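Local coordinates for yuaD protein (Bacillus subtilis, PDB 1ORU) that is of unknown function but carries a MOSC domain, whose family is generally assigned molybdenum and pyridoxal phosphate binding and a putative role in metal-sulfur cluster biosynthesis, at residues G37-D41 and L42-L46; K48-G51 and A52-M56; G136-I139 and Q140-P144. One frame throughout, in Å; residues are numbered along the deposited sequence.

Contact 1 (G37-D41 and L42-L46); sequences GIPGD and LHFGL. With SO4 (sulfate ion), chain C.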
loop_
_atom_site.group_PDB
_atom_site.type_symbol
_atom_site.label_atom_id
_atom_site.label_comp_id
_atom_site.label_asym_id
_atom_site.label_seq_id
_atom_site.Cartn_x
_atom_site.Cartn_y
_atom_site.Cartn_z
ATOM N N GLY A 37 -12.972 -0.126 -5.476
ATOM C CA GLY A 37 -12.872 -1.210 -6.438
ATOM C C GLY A 37 -13.871 -1.118 -7.578
ATOM O O GLY A 37 -14.160 -0.026 -8.080
ATOM N N ILE A 38 -14.400 -2.272 -7.977
ATOM C CA ILE A 38 -15.380 -2.368 -9.061
ATOM C C ILE A 38 -16.799 -2.436 -8.493
ATOM O O ILE A 38 -17.166 -3.421 -7.851
ATOM C CB ILE A 38 -15.146 -3.651 -9.890
ATOM C CG1 ILE A 38 -13.745 -3.636 -10.498
ATOM C CG2 ILE A 38 -16.208 -3.774 -10.976
ATOM C CD1 ILE A 38 -13.268 -5.006 -10.917
ATOM N N PRO A 39 -17.619 -1.400 -8.726
ATOM C CA PRO A 39 -18.983 -1.444 -8.193
ATOM C C PRO A 39 -19.691 -2.733 -8.609
ATOM O O PRO A 39 -19.633 -3.140 -9.773
ATOM C CB PRO A 39 -19.627 -0.201 -8.801
ATOM C CG PRO A 39 -18.473 0.755 -8.889
ATOM C CD PRO A 39 -17.374 -0.132 -9.436
ATOM N N GLY A 40 -20.338 -3.386 -7.648
ATOM C CA GLY A 40 -21.046 -4.618 -7.943
ATOM C C GLY A 40 -20.175 -5.856 -7.856
ATOM O O GLY A 40 -20.672 -6.978 -7.942
ATOM N N ASP A 41 -18.872 -5.654 -7.686
ATOM C CA ASP A 41 -17.934 -6.765 -7.583
ATOM C C ASP A 41 -17.883 -7.313 -6.161
ATOM O O ASP A 41 -18.146 -6.587 -5.202
ATOM C CB ASP A 41 -16.532 -6.312 -7.977
ATOM C CG ASP A 41 -15.523 -7.430 -7.889
ATOM O OD1 ASP A 41 -15.537 -8.307 -8.774
ATOM O OD2 ASP A 41 -14.723 -7.443 -6.926
ATOM N N LEU A 42 -17.515 -8.586 -6.040
ATOM C CA LEU A 42 -17.416 -9.265 -4.751
ATOM C C LEU A 42 -16.450 -8.612 -3.766
ATOM O O LEU A 42 -16.650 -8.698 -2.555
ATOM C CB LEU A 42 -16.995 -10.721 -4.961
ATOM C CG LEU A 42 -16.782 -11.592 -3.718
ATOM C CD1 LEU A 42 -18.081 -11.692 -2.911
ATOM C CD2 LEU A 42 -16.316 -12.976 -4.153
ATOM N N HIS A 43 -15.400 -7.970 -4.273
ATOM C CA HIS A 43 -14.429 -7.337 -3.390
ATOM C C HIS A 43 -14.491 -5.816 -3.349
ATOM O O HIS A 43 -13.524 -5.164 -2.946
ATOM C CB HIS A 43 -13.016 -7.784 -3.759
ATOM C CG HIS A 43 -12.796 -9.255 -3.604
ATOM N ND1 HIS A 43 -12.915 -10.141 -4.654
ATOM C CD2 HIS A 43 -12.517 -10.003 -2.511
ATOM C CE1 HIS A 43 -12.716 -11.371 -4.214
ATOM N NE2 HIS A 43 -12.474 -11.315 -2.916
ATOM N N PHE A 44 -15.629 -5.252 -3.744
ATOM C CA PHE A 44 -15.814 -3.804 -3.745
ATOM C C PHE A 44 -16.116 -3.278 -2.348
ATOM O O PHE A 44 -16.841 -3.915 -1.583
ATOM C CB PHE A 44 -16.969 -3.418 -4.671
ATOM C CG PHE A 44 -17.259 -1.943 -4.699
ATOM C CD1 PHE A 44 -16.354 -1.053 -5.271
ATOM C CD2 PHE A 44 -18.431 -1.440 -4.143
ATOM C CE1 PHE A 44 -16.610 0.317 -5.290
ATOM C CE2 PHE A 44 -18.699 -0.068 -4.155
ATOM C CZ PHE A 44 -17.784 0.812 -4.730
ATOM N N GLY A 45 -15.566 -2.112 -2.018
ATOM C CA GLY A 45 -15.839 -1.535 -0.718
ATOM C C GLY A 45 -14.672 -0.900 0.007
ATOM O O GLY A 45 -13.509 -1.191 -0.268
ATOM N N LEU A 46 -15.012 -0.025 0.946
ATOM C CA LEU A 46 -14.033 0.676 1.769
ATOM C C LEU A 46 -13.424 -0.309 2.761
ATOM O O LEU A 46 -12.243 -0.224 3.093
ATOM C CB LEU A 46 -14.718 1.815 2.538
ATOM C CG LEU A 46 -13.921 2.532 3.634
ATOM C CD1 LEU A 46 -12.786 3.327 3.006
ATOM C CD2 LEU A 46 -14.840 3.453 4.425
HETATM S S SO4 C . -10.310 -12.861 1.003
HETATM O O1 SO4 C . -10.917 -12.164 -0.159
HETATM O O2 SO4 C . -8.839 -12.887 0.840
HETATM O O3 SO4 C . -10.660 -12.152 2.259
HETATM O O4 SO4 C . -10.837 -14.246 1.070
HETATM O O HOH W 1 -13.392 -9.922 -7.712
#
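The carboxylate of D41 and the backbone NH of H43 meet across this turn: H43 N donates to D41 OD2 at 2.8 Å, nearly straight (163°), reaching the oxygen from above the carboxylate plane. CG of D41 stands trans to the residue's own N (chi1 -180°), which swings the carboxylate forward over the next two residues. Its other oxygen, OD1, appears to accept a hydrogen bond from a water 2.9 Å away, and that water also hydrogen-bonds H43 ND1 at 3.1 Å, lying in the plane of the imidazole. At the far side of the same ring, H43 NE2 makes a weak bond of 3.3 Å to O1 of a sulfate ion, probably from the crystallisation liquor.

P39 CA sits over the centre of the F44 ring, 3.9 Å from the centroid and 9° off the normal, a CH-pi contact, while G37 CA lies at the ring edge.

Behind this shell, D41 OD1 also accepts from A18 N, and N65 ND2 bonds H43 O and G45 O. Two successive turns set the backbone path: type II from I38 to D41, closed by D41 N to I38 O at 2.8 Å, and type I from D41 to F44, closed by F44 N to D41 O at 3.2 Å. The bond from H43 N to D41 OD2 adds an Asx turn at the start of the type I turn, in the loop between strands 30-33 and 47-49.

Contact 2 (K48-G51 and A52-M56); sequences KKAG and AREPM. With SO4 (sulfate ion), chain C.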
loop_
_atom_site.group_PDB
_atom_site.type_symbol
_atom_site.label_atom_id
_atom_site.label_comp_id
_atom_site.label_asym_id
_atom_site.label_seq_id
_atom_site.Cartn_x
_atom_site.Cartn_y
_atom_site.Cartn_z
ATOM N N LYS A 48 -13.415 -4.571 4.573
ATOM C CA LYS A 48 -13.541 -6.003 4.353
ATOM C C LYS A 48 -13.368 -6.682 5.709
ATOM O O LYS A 48 -12.947 -6.046 6.679
ATOM C CB LYS A 48 -12.461 -6.510 3.397
ATOM C CG LYS A 48 -11.044 -6.373 3.931
ATOM C CD LYS A 48 -10.080 -7.280 3.186
ATOM C CE LYS A 48 -10.387 -8.742 3.483
ATOM N NZ LYS A 48 -9.447 -9.670 2.808
ATOM N N LYS A 49 -13.704 -7.965 5.778
ATOM C CA LYS A 49 -13.550 -8.719 7.015
ATOM C C LYS A 49 -12.198 -9.419 6.965
ATOM O O LYS A 49 -11.831 -10.003 5.946
ATOM C CB LYS A 49 -14.678 -9.743 7.152
ATOM C CG LYS A 49 -16.057 -9.113 7.203
ATOM C CD LYS A 49 -17.153 -10.165 7.165
ATOM C CE LYS A 49 -18.529 -9.516 7.075
ATOM N NZ LYS A 49 -19.625 -10.521 6.945
ATOM N N ALA A 50 -11.452 -9.345 8.063
ATOM C CA ALA A 50 -10.135 -9.963 8.132
ATOM C C ALA A 50 -10.228 -11.481 8.028
ATOM O O ALA A 50 -11.188 -12.093 8.496
ATOM C CB ALA A 50 -9.438 -9.571 9.434
ATOM N N GLY A 51 -9.218 -12.079 7.414
ATOM C CA GLY A 51 -9.196 -13.519 7.264
ATOM C C GLY A 51 -7.782 -14.041 7.367
ATOM O O GLY A 51 -6.932 -13.432 8.020
ATOM N N ALA A 52 -7.525 -15.165 6.708
ATOM C CA ALA A 52 -6.211 -15.788 6.730
ATOM C C ALA A 52 -5.116 -14.903 6.134
ATOM O O ALA A 52 -3.942 -15.051 6.474
ATOM C CB ALA A 52 -6.265 -17.121 5.994
ATOM N N ARG A 53 -5.494 -13.985 5.248
ATOM C CA ARG A 53 -4.517 -13.098 4.625
ATOM C C ARG A 53 -4.063 -11.989 5.567
ATOM O O ARG A 53 -2.989 -11.416 5.385
ATOM C CB ARG A 53 -5.091 -12.492 3.347
ATOM C CG ARG A 53 -5.309 -13.510 2.245
ATOM C CD ARG A 53 -5.943 -12.867 1.036
ATOM N NE ARG A 53 -6.198 -13.829 -0.033
ATOM C CZ ARG A 53 -5.248 -14.442 -0.727
ATOM N NH1 ARG A 53 -3.967 -14.199 -0.471
ATOM N NH2 ARG A 53 -5.578 -15.296 -1.685
ATOM N N GLU A 54 -4.883 -11.685 6.567
ATOM C CA GLU A 54 -4.544 -10.655 7.547
ATOM C C GLU A 54 -4.585 -11.316 8.924
ATOM O O GLU A 54 -5.446 -11.007 9.744
ATOM C CB GLU A 54 -5.553 -9.501 7.490
ATOM C CG GLU A 54 -5.797 -8.921 6.101
ATOM C CD GLU A 54 -6.869 -9.673 5.321
ATOM O OE1 GLU A 54 -7.549 -10.542 5.909
ATOM O OE2 GLU A 54 -7.044 -9.382 4.119
ATOM N N PRO A 55 -3.637 -12.231 9.193
ATOM C CA PRO A 55 -3.534 -12.968 10.454
ATOM C C PRO A 55 -3.312 -12.162 11.733
ATOM O O PRO A 55 -3.515 -12.686 12.825
ATOM C CB PRO A 55 -2.398 -13.951 10.181
ATOM C CG PRO A 55 -1.507 -13.177 9.284
ATOM C CD PRO A 55 -2.490 -12.543 8.318
HETATM N N MSE A 56 -2.905 -10.901 11.609
HETATM C CA MSE A 56 -2.680 -10.073 12.796
HETATM C C MSE A 56 -3.989 -9.545 13.382
HETATM O O MSE A 56 -3.999 -8.910 14.439
HETATM C CB MSE A 56 -1.746 -8.897 12.476
HETATM C CG MSE A 56 -2.283 -7.888 11.476
HETATM SE SE MSE A 56 -2.219 -8.477 9.622
HETATM C CE MSE A 56 -0.317 -8.731 9.473
HETATM S S SO4 C . -10.310 -12.861 1.003
HETATM O O1 SO4 C . -10.917 -12.164 -0.159
HETATM O O2 SO4 C . -8.839 -12.887 0.840
HETATM O O3 SO4 C . -10.660 -12.152 2.259
HETATM O O4 SO4 C . -10.837 -14.246 1.070
#
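A type I beta turn from G51 to E54, just beyond strand 47-49, folds the glutamate back on K48 and on the NH that opens the turn. K48 and E54 approach from opposite directions and form a salt bridge, with K48 NZ 2.8 Å from E54 OE2 on the syn side, 22° out of the carboxylate plane. To the other carboxylate oxygen, OE1, G51 N donates at 2.7 Å with an N-H...O angle of 159°, approaching close to the line of the C-O bond. A bend at chi2 (86°) curls the E54 chain so that both oxygens face back toward the strand side. The turn itself is closed by E54 N to G51 O at 3.1 Å.

K48 NZ also bonds O3 of the sulfate at 2.8 Å, thus bridging carboxylate and anion. Sulfate O2 lies at the edge of the R53 guanidinium, though the close fit there is doubtful; R53 NH1 is held by the carbonyl of D130. R114 of the second subunit packs on E54.

Replacing E54 with an alanine would probably leave K48 NZ without its carboxylate mate and G51 N without this acceptor, with the lysine tip freer to turn.

K48 NZ is thus held by carboxylate and sulfate together, and two basic side chains converging on one anion are consistent with a site suited to negatively charged groups.

Contact 3 (G136-I139 and Q140-P144); sequences GEVI and QSYYP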
loop_
_atom_site.group_PDB
_atom_site.type_symbol
_atom_site.label_atom_id
_atom_site.label_comp_id
_atom_site.label_asym_id
_atom_site.label_seq_id
_atom_site.Cartn_x
_atom_site.Cartn_y
_atom_site.Cartn_z
ATOM N N GLY A 136 -6.825 -23.394 -6.160
ATOM C CA GLY A 136 -6.229 -24.674 -6.502
ATOM C C GLY A 136 -7.296 -25.745 -6.638
ATOM O O GLY A 136 -7.225 -26.601 -7.521
ATOM N N GLU A 137 -8.295 -25.690 -5.764
ATOM C CA GLU A 137 -9.383 -26.658 -5.789
ATOM C C GLU A 137 -10.258 -26.427 -7.019
ATOM O O GLU A 137 -10.863 -27.359 -7.546
ATOM C CB GLU A 137 -10.193 -26.548 -4.498
ATOM C CG GLU A 137 -9.321 -26.763 -3.272
ATOM C CD GLU A 137 -10.086 -26.702 -1.973
ATOM O OE1 GLU A 137 -10.717 -25.661 -1.697
ATOM O OE2 GLU A 137 -10.048 -27.700 -1.223
ATOM N N VAL A 138 -10.313 -25.178 -7.475
ATOM C CA VAL A 138 -11.078 -24.834 -8.669
ATOM C C VAL A 138 -10.357 -25.437 -9.874
ATOM O O VAL A 138 -10.973 -26.069 -10.735
ATOM C CB VAL A 138 -11.173 -23.302 -8.855
ATOM C CG1 VAL A 138 -11.803 -22.972 -10.209
ATOM C CG2 VAL A 138 -12.001 -22.698 -7.731
ATOM N N ILE A 139 -9.044 -25.243 -9.931
ATOM C CA ILE A 139 -8.257 -25.780 -11.032
ATOM C C ILE A 139 -8.400 -27.299 -11.055
ATOM O O ILE A 139 -8.494 -27.914 -12.122
ATOM C CB ILE A 139 -6.767 -25.396 -10.891
ATOM C CG1 ILE A 139 -6.614 -23.874 -11.030
ATOM C CG2 ILE A 139 -5.942 -26.111 -11.948
ATOM C CD1 ILE A 139 -5.228 -23.337 -10.680
ATOM N N GLN A 140 -8.428 -27.897 -9.870
ATOM C CA GLN A 140 -8.566 -29.342 -9.757
ATOM C C GLN A 140 -9.856 -29.816 -10.420
ATOM O O GLN A 140 -9.860 -30.834 -11.112
ATOM C CB GLN A 140 -8.565 -29.767 -8.284
ATOM C CG GLN A 140 -8.803 -31.260 -8.081
ATOM C CD GLN A 140 -7.618 -32.103 -8.500
ATOM O OE1 GLN A 140 -6.670 -32.279 -7.738
ATOM N NE2 GLN A 140 -7.656 -32.618 -9.722
ATOM N N SER A 141 -10.944 -29.075 -10.224
ATOM C CA SER A 141 -12.228 -29.466 -10.798
ATOM C C SER A 141 -12.237 -29.485 -12.326
ATOM O O SER A 141 -13.074 -30.156 -12.931
ATOM C CB SER A 141 -13.357 -28.564 -10.271
ATOM O OG SER A 141 -13.269 -27.237 -10.765
ATOM N N TYR A 142 -11.315 -28.761 -12.951
ATOM C CA TYR A 142 -11.240 -28.735 -14.410
ATOM C C TYR A 142 -10.346 -29.851 -14.944
ATOM O O TYR A 142 -10.350 -30.145 -16.138
ATOM C CB TYR A 142 -10.731 -27.374 -14.895
ATOM C CG TYR A 142 -11.781 -26.294 -14.797
ATOM C CD1 TYR A 142 -12.804 -26.201 -15.745
ATOM C CD2 TYR A 142 -11.792 -25.402 -13.728
ATOM C CE1 TYR A 142 -13.811 -25.246 -15.624
ATOM C CE2 TYR A 142 -12.796 -24.445 -13.596
ATOM C CZ TYR A 142 -13.801 -24.373 -14.547
ATOM O OH TYR A 142 -14.802 -23.440 -14.407
ATOM N N TYR A 143 -9.582 -30.466 -14.047
ATOM C CA TYR A 143 -8.689 -31.560 -14.411
ATOM C C TYR A 143 -8.783 -32.622 -13.322
ATOM O O TYR A 143 -7.777 -33.011 -12.726
ATOM C CB TYR A 143 -7.254 -31.046 -14.517
ATOM C CG TYR A 143 -7.080 -29.900 -15.488
ATOM C CD1 TYR A 143 -7.307 -30.079 -16.852
ATOM C CD2 TYR A 143 -6.663 -28.644 -15.048
ATOM C CE1 TYR A 143 -7.120 -29.040 -17.755
ATOM C CE2 TYR A 143 -6.470 -27.593 -15.945
ATOM C CZ TYR A 143 -6.698 -27.799 -17.298
ATOM O OH TYR A 143 -6.487 -26.778 -18.198
ATOM N N PRO A 144 -10.005 -33.120 -13.059
ATOM C CA PRO A 144 -10.254 -34.137 -12.033
ATOM C C PRO A 144 -9.477 -35.442 -12.187
ATOM O O PRO A 144 -9.336 -36.192 -11.225
ATOM C CB PRO A 144 -11.766 -34.343 -12.118
ATOM C CG PRO A 144 -12.041 -34.127 -13.565
ATOM C CD PRO A 144 -11.214 -32.897 -13.872
#
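From G136 through Q140 the backbone is helical, part of helix 133-142, while Y143 has non-helical angles, with phi/psi of -139/57°. The bonding changes along the way. Q140 N to G136 O, 2.9 Å, and S141 N to E137 O, 3.2 Å, are i-to-i+4 bonds. Over the following residues i-to-i+3 bonds appear: Y142 N reaches I139 O at 3.1 Å and Y143 N reaches Q140 O at 3.0 Å, with S141 N to V138 O a weak third. Y143 N keeps in addition a weak, stretched i-to-i+4 bond of 3.4 Å to I139 O.

S141 adds a side-chain bond to this scaffold. With OG set between its own N and C (chi1 69°), the hydroxyl donates to V138 O at 2.6 Å, in the carbonyl plane and on a lone pair. This is the classic serine-to-backbone bond within a helix, here linking S141 to the carbonyl three residues earlier.

Beside it, V138 and Y142 run alongside each other, pointing the same way. V138 CG1 lies in the ring plane of Y142 and touches its edge at CE2, 3.8 Å away; W93 stacks with the same ring. I139 meets Y143 at an oblique crossing, through CG2 and CD2 at 4.1 Å, and also packs on F153 of helix 149-156. The Y143 hydroxyl is hydrogen-bonded to the carbonyl of R88. Q140 touches E137 O through CB, then bends at chi2 and carries its amide away from these residues: OE1 takes the NH of L149, the first residue of helix 149-156, while NE2 bonds the Q146 carbonyl in the linker.

How the contacts relate
The three contacts follow one another along the chain, and all lie within the MOSC domain. Contacts 1 and 2 adjoin in sequence: the first belongs to the loop leading into strand 47-49, the second to that strand and the loop leading on to strand 62-64, its antiparallel partner. Their centres are about 17 Å apart with no other direct touch. Contact 3, on helix 133-142, is remote: its centre is about 26 Å from that of contact 1 and about 25 Å from that of contact 2. The shared sulfate, weakly bound by H43 and more closely by K48, marks where contacts 1 and 2 face one anion, consistent with an anion-binding site, while contact 3 packs separately against helix 149-156.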